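Local coordinates for superoxide dismutase (Candida albicans, PDB 4GUN), which probably disproportionates superoxide radicals into hydrogen peroxide and molecular oxygen at a manganese centre, protecting the cell from oxidative damage, at residues Tyr23-Lys26 and Glu27-Asp30; Asn117-Asp120 and Ile121-Lys125; Trp197-Ala200 and Glu201-Ser205. The protein carries 2 engineered substitutions. All coordinates share one frame; numbering follows the deposited sequence.

Contact 1: residues Tyr23-Lys26 and Glu27-Asp30; sequences YISK and EIND
Three hydrogen bonds tie Ser25 and Lys26 to the residues that follow them as the chain winds into its first long helix. The hydroxyl of Ser25 accepts from the backbone N of Ile28, OG to N 3.2 Å, with a nearly straight N-H angle of 168°. With chi1 at 76°, OG stands between its own N and carbonyl carbon and faces forward into the first turn, where it supplies an acceptor that no preceding turn can offer. From the backbone, Asn29 N donates to Ser25 O at 3.0 Å and Asp30 N to Lys26 O at 2.7 Å. Ser25 is thus a classical N-cap, and it starts helix 26-56, the first arm of the alpha-hairpin of iron/manganese superoxide dismutases; one turn beyond Ile28, this helix carries the manganese ligand His32.

The apolar pair beside the cap is Ile24 CG2 and Ile28 CG2, 4.0 Å apart. Ile28 also packs against Leu178 and Gln179 of helix 177-180, and its side chain is about 8 Å from the manganese ion.

In a separate van der Waals contact, Ile24 CG2 meets Asn29 OD1 at 3.3 Å, the two side chains crossing at about a right angle. The Asn29 amide is anchored through ND2, which donates to Leu17 O.

The charged side chains stay apart. Glu27 bends at chi2 (59°), which folds its carboxylate back so that OE1 lies 3.7 Å from Ser25 CB. Lys26 stretches away, NZ 5.9 Å from Glu27 OE2, too far for a salt bridge, while Asp30 OD1 accepts from Asn34 ND2.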
loop_
_atom_site.group_PDB
_atom_site.type_symbol
_atom_site.label_atom_id
_atom_site.label_comp_id
_atom_site.label_asym_id
_atom_site.label_seq_id
_atom_site.Cartn_x
_atom_site.Cartn_y
_atom_site.Cartn_z
ATOM N N TYR A 23 -2.566 -16.579 29.990
ATOM C CA TYR A 23 -2.512 -15.447 29.058
ATOM C C TYR A 23 -2.541 -15.871 27.583
ATOM O O TYR A 23 -3.376 -15.374 26.826
ATOM C CB TYR A 23 -1.333 -14.511 29.429
ATOM C CG TYR A 23 -1.306 -14.205 30.917
ATOM C CD1 TYR A 23 -2.337 -13.484 31.521
ATOM C CD2 TYR A 23 -0.315 -14.728 31.736
ATOM C CE1 TYR A 23 -2.356 -13.259 32.897
ATOM C CE2 TYR A 23 -0.326 -14.513 33.117
ATOM C CZ TYR A 23 -1.348 -13.777 33.691
ATOM O OH TYR A 23 -1.340 -13.508 35.039
ATOM N N ILE A 24 -1.674 -16.824 27.202
ATOM C CA ILE A 24 -1.602 -17.417 25.856
ATOM C C ILE A 24 -1.622 -18.948 26.053
ATOM O O ILE A 24 -0.813 -19.481 26.812
ATOM C CB ILE A 24 -0.369 -16.945 25.018
ATOM C CG1 ILE A 24 -0.214 -15.388 25.045
ATOM C CG2 ILE A 24 -0.469 -17.497 23.571
ATOM C CD1 ILE A 24 1.031 -14.839 24.370
ATOM N N SER A 25 -2.573 -19.641 25.413
ATOM C CA SER A 25 -2.705 -21.086 25.608
ATOM C C SER A 25 -1.637 -21.909 24.891
ATOM O O SER A 25 -1.049 -21.440 23.906
ATOM C CB SER A 25 -4.101 -21.556 25.206
ATOM O OG SER A 25 -4.233 -21.603 23.792
ATOM N N LYS A 26 -1.420 -23.162 25.371
ATOM C CA LYS A 26 -0.504 -24.116 24.731
ATOM C C LYS A 26 -0.983 -24.361 23.290
ATOM O O LYS A 26 -0.167 -24.459 22.379
ATOM C CB LYS A 26 -0.482 -25.460 25.493
ATOM C CG LYS A 26 0.355 -26.520 24.794
ATOM C CD LYS A 26 0.689 -27.714 25.647
ATOM C CE LYS A 26 1.289 -28.781 24.758
ATOM N NZ LYS A 26 1.455 -30.065 25.478
ATOM N N GLU A 27 -2.317 -24.452 23.099
ATOM C CA GLU A 27 -2.963 -24.740 21.814
ATOM C C GLU A 27 -2.605 -23.698 20.755
ATOM O O GLU A 27 -2.156 -24.077 19.669
ATOM C CB GLU A 27 -4.487 -24.945 22.002
ATOM C CG GLU A 27 -4.836 -26.212 22.793
ATOM C CD GLU A 27 -4.263 -26.303 24.201
ATOM O OE1 GLU A 27 -4.315 -25.281 24.926
ATOM O OE2 GLU A 27 -3.671 -27.356 24.538
ATOM N N ILE A 28 -2.666 -22.394 21.120
ATOM C CA ILE A 28 -2.208 -21.295 20.240
ATOM C C ILE A 28 -0.694 -21.426 20.016
ATOM O O ILE A 28 -0.275 -21.511 18.876
ATOM C CB ILE A 28 -2.586 -19.881 20.781
ATOM C CG1 ILE A 28 -4.106 -19.641 20.703
ATOM C CG2 ILE A 28 -1.796 -18.767 20.035
ATOM C CD1 ILE A 28 -4.596 -18.475 21.600
ATOM N N ASN A 29 0.117 -21.470 21.103
ATOM C CA ASN A 29 1.577 -21.582 21.011
ATOM C C ASN A 29 2.071 -22.748 20.133
ATOM O O ASN A 29 2.973 -22.571 19.318
ATOM C CB ASN A 29 2.207 -21.619 22.416
ATOM C CG ASN A 29 2.209 -20.289 23.150
ATOM O OD1 ASN A 29 2.166 -19.217 22.545
ATOM N ND2 ASN A 29 2.310 -20.322 24.477
ATOM N N ASP A 30 1.460 -23.931 20.265
ATOM C CA ASP A 30 1.866 -25.091 19.452
ATOM C C ASP A 30 1.640 -24.848 17.943
ATOM O O ASP A 30 2.504 -25.165 17.127
ATOM C CB ASP A 30 1.138 -26.364 19.906
ATOM C CG ASP A 30 1.757 -27.639 19.366
ATOM O OD1 ASP A 30 2.892 -27.577 18.850
ATOM O OD2 ASP A 30 1.131 -28.699 19.501
#

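Contact 2: residues Asn117-Asp120 and Ile121-Lys125; sequences NLID and ITNSK
Thr122 and Leu118, one turn apart on helix 115-127 in the C-terminal domain of this iron/manganese superoxide dismutase, are joined through both the backbone and the threonine hydroxyl. Leu118 O accepts from Thr122 N at 2.9 Å and from Thr122 OG1 at 3.0 Å, the hydroxyl approaching from above the carbonyl plane, 38° out of it. A chi1 of -53° sets OG1 beside its own N and so within range of the preceding turn. The Leu118 and Thr122 side chains slant across each other, and both pack on Val149 and Ile137 of the beta-sheet.

Ile119 and Asn123 instead run alongside and point the same way, Ile119 CG2 lying 3.5 Å from Asn123 ND2. The other end of that amide, OD1, accepts from Trp192 NE1; the Trp192 side chain also touches Ile119 and Thr122 and thereby fastens a loop to this side of the helix.

Asn117 and Ile121 meet at a slant, the amide OD1 4.0 Å from CD1; Asn117 ND2 donates to Tyr112 O, and Ile121 also packs against Gln142 of the second subunit. Ile121 CG1 is turned beside its own N, which brings CD1 to 3.4 Å from Asn117 O.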
loop_
_atom_site.group_PDB
_atom_site.type_symbol
_atom_site.label_atom_id
_atom_site.label_comp_id
_atom_site.label_asym_id
_atom_site.label_seq_id
_atom_site.Cartn_x
_atom_site.Cartn_y
_atom_site.Cartn_z
ATOM N N ASN A 117 1.993 3.890 31.146
ATOM C CA ASN A 117 1.598 4.864 30.123
ATOM C C ASN A 117 2.036 4.402 28.734
ATOM O O ASN A 117 1.285 4.546 27.775
ATOM C CB ASN A 117 2.144 6.272 30.437
ATOM C CG ASN A 117 1.587 7.381 29.549
ATOM O OD1 ASN A 117 0.451 7.320 29.052
ATOM N ND2 ASN A 117 2.364 8.446 29.359
ATOM N N LEU A 118 3.242 3.846 28.634
ATOM C CA LEU A 118 3.772 3.291 27.397
ATOM C C LEU A 118 2.917 2.079 26.949
ATOM O O LEU A 118 2.587 1.971 25.761
ATOM C CB LEU A 118 5.247 2.897 27.598
ATOM C CG LEU A 118 5.935 2.139 26.446
ATOM C CD1 LEU A 118 5.849 2.925 25.080
ATOM C CD2 LEU A 118 7.348 1.780 26.801
ATOM N N ILE A 119 2.523 1.201 27.903
ATOM C CA ILE A 119 1.656 0.037 27.612
ATOM C C ILE A 119 0.283 0.528 27.082
ATOM O O ILE A 119 -0.241 -0.043 26.109
ATOM C CB ILE A 119 1.545 -0.904 28.859
ATOM C CG1 ILE A 119 2.895 -1.622 29.133
ATOM C CG2 ILE A 119 0.396 -1.928 28.702
ATOM C CD1 ILE A 119 2.920 -2.466 30.435
ATOM N N ASP A 120 -0.267 1.614 27.691
ATOM C CA ASP A 120 -1.550 2.203 27.252
ATOM C C ASP A 120 -1.485 2.706 25.816
ATOM O O ASP A 120 -2.413 2.471 25.040
ATOM C CB ASP A 120 -1.991 3.344 28.173
ATOM C CG ASP A 120 -2.489 2.919 29.531
ATOM O OD1 ASP A 120 -2.914 1.741 29.673
ATOM O OD2 ASP A 120 -2.464 3.757 30.454
ATOM N N ILE A 121 -0.393 3.405 25.473
ATOM C CA ILE A 121 -0.143 3.922 24.124
ATOM C C ILE A 121 -0.021 2.750 23.122
ATOM O O ILE A 121 -0.666 2.787 22.073
ATOM C CB ILE A 121 1.063 4.900 24.096
ATOM C CG1 ILE A 121 0.728 6.196 24.855
ATOM C CG2 ILE A 121 1.491 5.213 22.664
ATOM C CD1 ILE A 121 1.936 6.932 25.411
ATOM N N THR A 122 0.746 1.705 23.474
ATOM C CA THR A 122 0.888 0.519 22.627
ATOM C C THR A 122 -0.458 -0.200 22.419
ATOM O O THR A 122 -0.753 -0.640 21.306
ATOM C CB THR A 122 1.954 -0.448 23.176
ATOM O OG1 THR A 122 3.180 0.255 23.385
ATOM C CG2 THR A 122 2.209 -1.628 22.234
ATOM N N ASN A 123 -1.256 -0.330 23.492
ATOM C CA ASN A 123 -2.552 -0.992 23.401
ATOM C C ASN A 123 -3.496 -0.212 22.490
ATOM O O ASN A 123 -4.276 -0.838 21.772
ATOM C CB ASN A 123 -3.151 -1.256 24.784
ATOM C CG ASN A 123 -2.504 -2.392 25.531
ATOM O OD1 ASN A 123 -1.890 -3.297 24.957
ATOM N ND2 ASN A 123 -2.599 -2.355 26.850
ATOM N N SER A 124 -3.369 1.150 22.474
ATOM C CA SER A 124 -4.140 2.049 21.605
ATOM C C SER A 124 -3.729 1.846 20.136
ATOM O O SER A 124 -4.593 1.808 19.267
ATOM C CB SER A 124 -3.983 3.509 22.027
ATOM O OG SER A 124 -4.973 3.859 22.982
ATOM N N LYS A 125 -2.417 1.695 19.869
ATOM C CA LYS A 125 -1.896 1.407 18.530
ATOM C C LYS A 125 -2.357 0.033 18.053
ATOM O O LYS A 125 -2.780 -0.101 16.906
ATOM C CB LYS A 125 -0.363 1.490 18.482
ATOM C CG LYS A 125 0.198 2.904 18.308
ATOM C CD LYS A 125 0.066 3.441 16.876
ATOM C CE LYS A 125 1.238 4.277 16.414
ATOM N NZ LYS A 125 1.566 5.401 17.342
#

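Contact 3: residues Trp197-Ala200 and Glu201-Ser205; sequences WAEA and ESRYS. With SO4 (sulfate ion), chain R.
A salt bridge one turn long joins Glu199 to Arg203, OE2 to NE 3.0 Å, but the bond in it is weak because the N-H angle is only 128°. The carboxylate and guanidinium planes stand 74° apart, so the groups do not pair in a flat two-pronged fashion. Water 1 spans the same pair: Arg203 NH2 donates to it at 2.7 Å, and it gives a weak bond to Glu199 OE2. Glu199 CG, anti to the backbone N, comes over one face of the guanidinium, 3.3 Å above the plane and toward its rim; the bend at chi2 (57°) then turns the carboxylate so that OE2 meets NE. The arginine extends from CG to NE and couples the helix to helix 60-85, which bears the manganese ligand His80, and to strand 163-170: NH2 donates to Leu82 O, NH1 to Asn86 OD1 and Ile166 O.

Helix 197-205, the last of the chain, belongs to the mixed alpha-and-beta C-terminal domain of the iron/manganese superoxide dismutases. Its backbone makes the usual i to i+4 bonds, among them Arg203 N to Glu199 O at 3.0 Å and Tyr204 N to Ala200 O at 3.1 Å. Glu201 CG rests 3.3 Å from Trp197 O. A sulfate, probably from the crystallisation liquor, lies by the helix end, its O3 3.0 Å from Ser205 OG in a weak, unsettled bond; Ala103 N also holds it.

On the buried side, Ala200 touches Leu104 of helix 103-112 and Ile166 and Ile167 of strand 163-170, Trp197 packs on Ile167, and Tyr204 meets Leu104 while its OH donates to Gly145 O.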
loop_
_atom_site.group_PDB
_atom_site.type_symbol
_atom_site.label_atom_id
_atom_site.label_comp_id
_atom_site.label_asym_id
_atom_site.label_seq_id
_atom_site.Cartn_x
_atom_site.Cartn_y
_atom_site.Cartn_z
ATOM N N TRP A 197 10.582 -7.962 29.608
ATOM C CA TRP A 197 11.230 -6.656 29.610
ATOM C C TRP A 197 12.757 -6.725 29.765
ATOM O O TRP A 197 13.423 -5.749 29.429
ATOM C CB TRP A 197 10.600 -5.717 30.643
ATOM C CG TRP A 197 9.239 -5.207 30.267
ATOM C CD1 TRP A 197 8.044 -5.581 30.809
ATOM C CD2 TRP A 197 8.941 -4.188 29.300
ATOM N NE1 TRP A 197 7.018 -4.855 30.246
ATOM C CE2 TRP A 197 7.542 -3.984 29.323
ATOM C CE3 TRP A 197 9.726 -3.395 28.443
ATOM C CZ2 TRP A 197 6.902 -3.061 28.476
ATOM C CZ3 TRP A 197 9.089 -2.493 27.599
ATOM C CH2 TRP A 197 7.698 -2.301 27.654
ATOM N N ALA A 198 13.319 -7.845 30.276
ATOM C CA ALA A 198 14.775 -7.995 30.392
ATOM C C ALA A 198 15.376 -8.109 28.980
ATOM O O ALA A 198 16.470 -7.589 28.731
ATOM C CB ALA A 198 15.128 -9.218 31.223
ATOM N N GLU A 199 14.631 -8.755 28.047
ATOM C CA GLU A 199 15.035 -8.855 26.644
ATOM C C GLU A 199 14.984 -7.465 26.014
ATOM O O GLU A 199 15.907 -7.101 25.297
ATOM C CB GLU A 199 14.170 -9.866 25.844
ATOM C CG GLU A 199 14.525 -9.982 24.354
ATOM C CD GLU A 199 15.954 -10.366 23.989
ATOM O OE1 GLU A 199 16.608 -11.055 24.801
ATOM O OE2 GLU A 199 16.417 -9.990 22.889
ATOM N N ALA A 200 13.926 -6.687 26.319
ATOM C CA ALA A 200 13.738 -5.330 25.828
ATOM C C ALA A 200 14.933 -4.430 26.236
ATOM O O ALA A 200 15.472 -3.688 25.402
ATOM C CB ALA A 200 12.425 -4.783 26.368
ATOM N N GLU A 201 15.366 -4.530 27.517
ATOM C CA GLU A 201 16.515 -3.797 28.059
ATOM C C GLU A 201 17.800 -4.137 27.273
ATOM O O GLU A 201 18.545 -3.237 26.881
ATOM C CB GLU A 201 16.742 -4.182 29.532
ATOM C CG GLU A 201 15.725 -3.654 30.517
ATOM C CD GLU A 201 15.994 -4.080 31.947
ATOM O OE1 GLU A 201 17.137 -4.482 32.258
ATOM O OE2 GLU A 201 15.045 -4.036 32.757
ATOM N N SER A 202 18.056 -5.434 27.051
ATOM C CA SER A 202 19.230 -5.899 26.309
ATOM C C SER A 202 19.212 -5.357 24.865
ATOM O O SER A 202 20.253 -4.913 24.372
ATOM C CB SER A 202 19.283 -7.425 26.306
ATOM O OG SER A 202 20.434 -7.888 25.622
ATOM N N ARG A 203 18.031 -5.365 24.205
ATOM C CA ARG A 203 17.870 -4.866 22.836
ATOM C C ARG A 203 18.197 -3.385 22.716
ATOM O O ARG A 203 18.872 -2.985 21.764
ATOM C CB ARG A 203 16.464 -5.150 22.315
ATOM C CG ARG A 203 16.260 -6.596 21.969
ATOM C CD ARG A 203 14.829 -6.850 21.599
ATOM N NE ARG A 203 14.587 -8.265 21.330
ATOM C CZ ARG A 203 13.382 -8.795 21.171
ATOM N NH1 ARG A 203 12.295 -8.034 21.262
ATOM N NH2 ARG A 203 13.246 -10.091 20.973
ATOM N N TYR A 204 17.738 -2.581 23.682
ATOM C CA TYR A 204 17.991 -1.142 23.737
ATOM C C TYR A 204 19.511 -0.831 23.878
ATOM O O TYR A 204 20.030 0.066 23.200
ATOM C CB TYR A 204 17.215 -0.498 24.897
ATOM C CG TYR A 204 17.196 1.015 24.831
ATOM C CD1 TYR A 204 18.216 1.773 25.410
ATOM C CD2 TYR A 204 16.185 1.690 24.158
ATOM C CE1 TYR A 204 18.241 3.161 25.294
ATOM C CE2 TYR A 204 16.195 3.083 24.048
ATOM C CZ TYR A 204 17.231 3.811 24.605
ATOM O OH TYR A 204 17.234 5.182 24.507
ATOM N N SER A 205 20.190 -1.556 24.781
ATOM C CA SER A 205 21.612 -1.371 25.115
ATOM C C SER A 205 22.599 -1.980 24.132
ATOM O O SER A 205 23.758 -1.555 24.109
ATOM C CB SER A 205 21.881 -1.901 26.517
ATOM O OG SER A 205 21.123 -1.116 27.420
HETATM S S SO4 R . 21.957 -1.339 30.679
HETATM O O1 SO4 R . 23.283 -1.108 30.109
HETATM O O2 SO4 R . 21.137 -0.167 30.431
HETATM O O3 SO4 R . 21.344 -2.523 30.065
HETATM O O4 SO4 R . 22.051 -1.561 32.123
HETATM O O HOH W 1 15.522 -11.031 19.879
#

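From the N terminus the three contacts follow in series, none nesting or crossing, and each spans a single continuous piece of chain, so none closes a long loop. Contact 1 starts helix 26-56 in the alpha-hairpin part, its centre about 23 Å from that of contact 2 and about 24 Å from that of contact 3, without touching either. Contacts 2 and 3 lie in the C-terminal part, on helices 115-127 and 197-205, with centres about 18 Å apart; Leu118 CD2 meets Trp197 CH2 at 4.2 Å. Contact 2 flanks strands 133-140 and 146-153, whereas contact 3 packs on strand 163-170 and reaches back to the hairpin through Leu82 and Asn86.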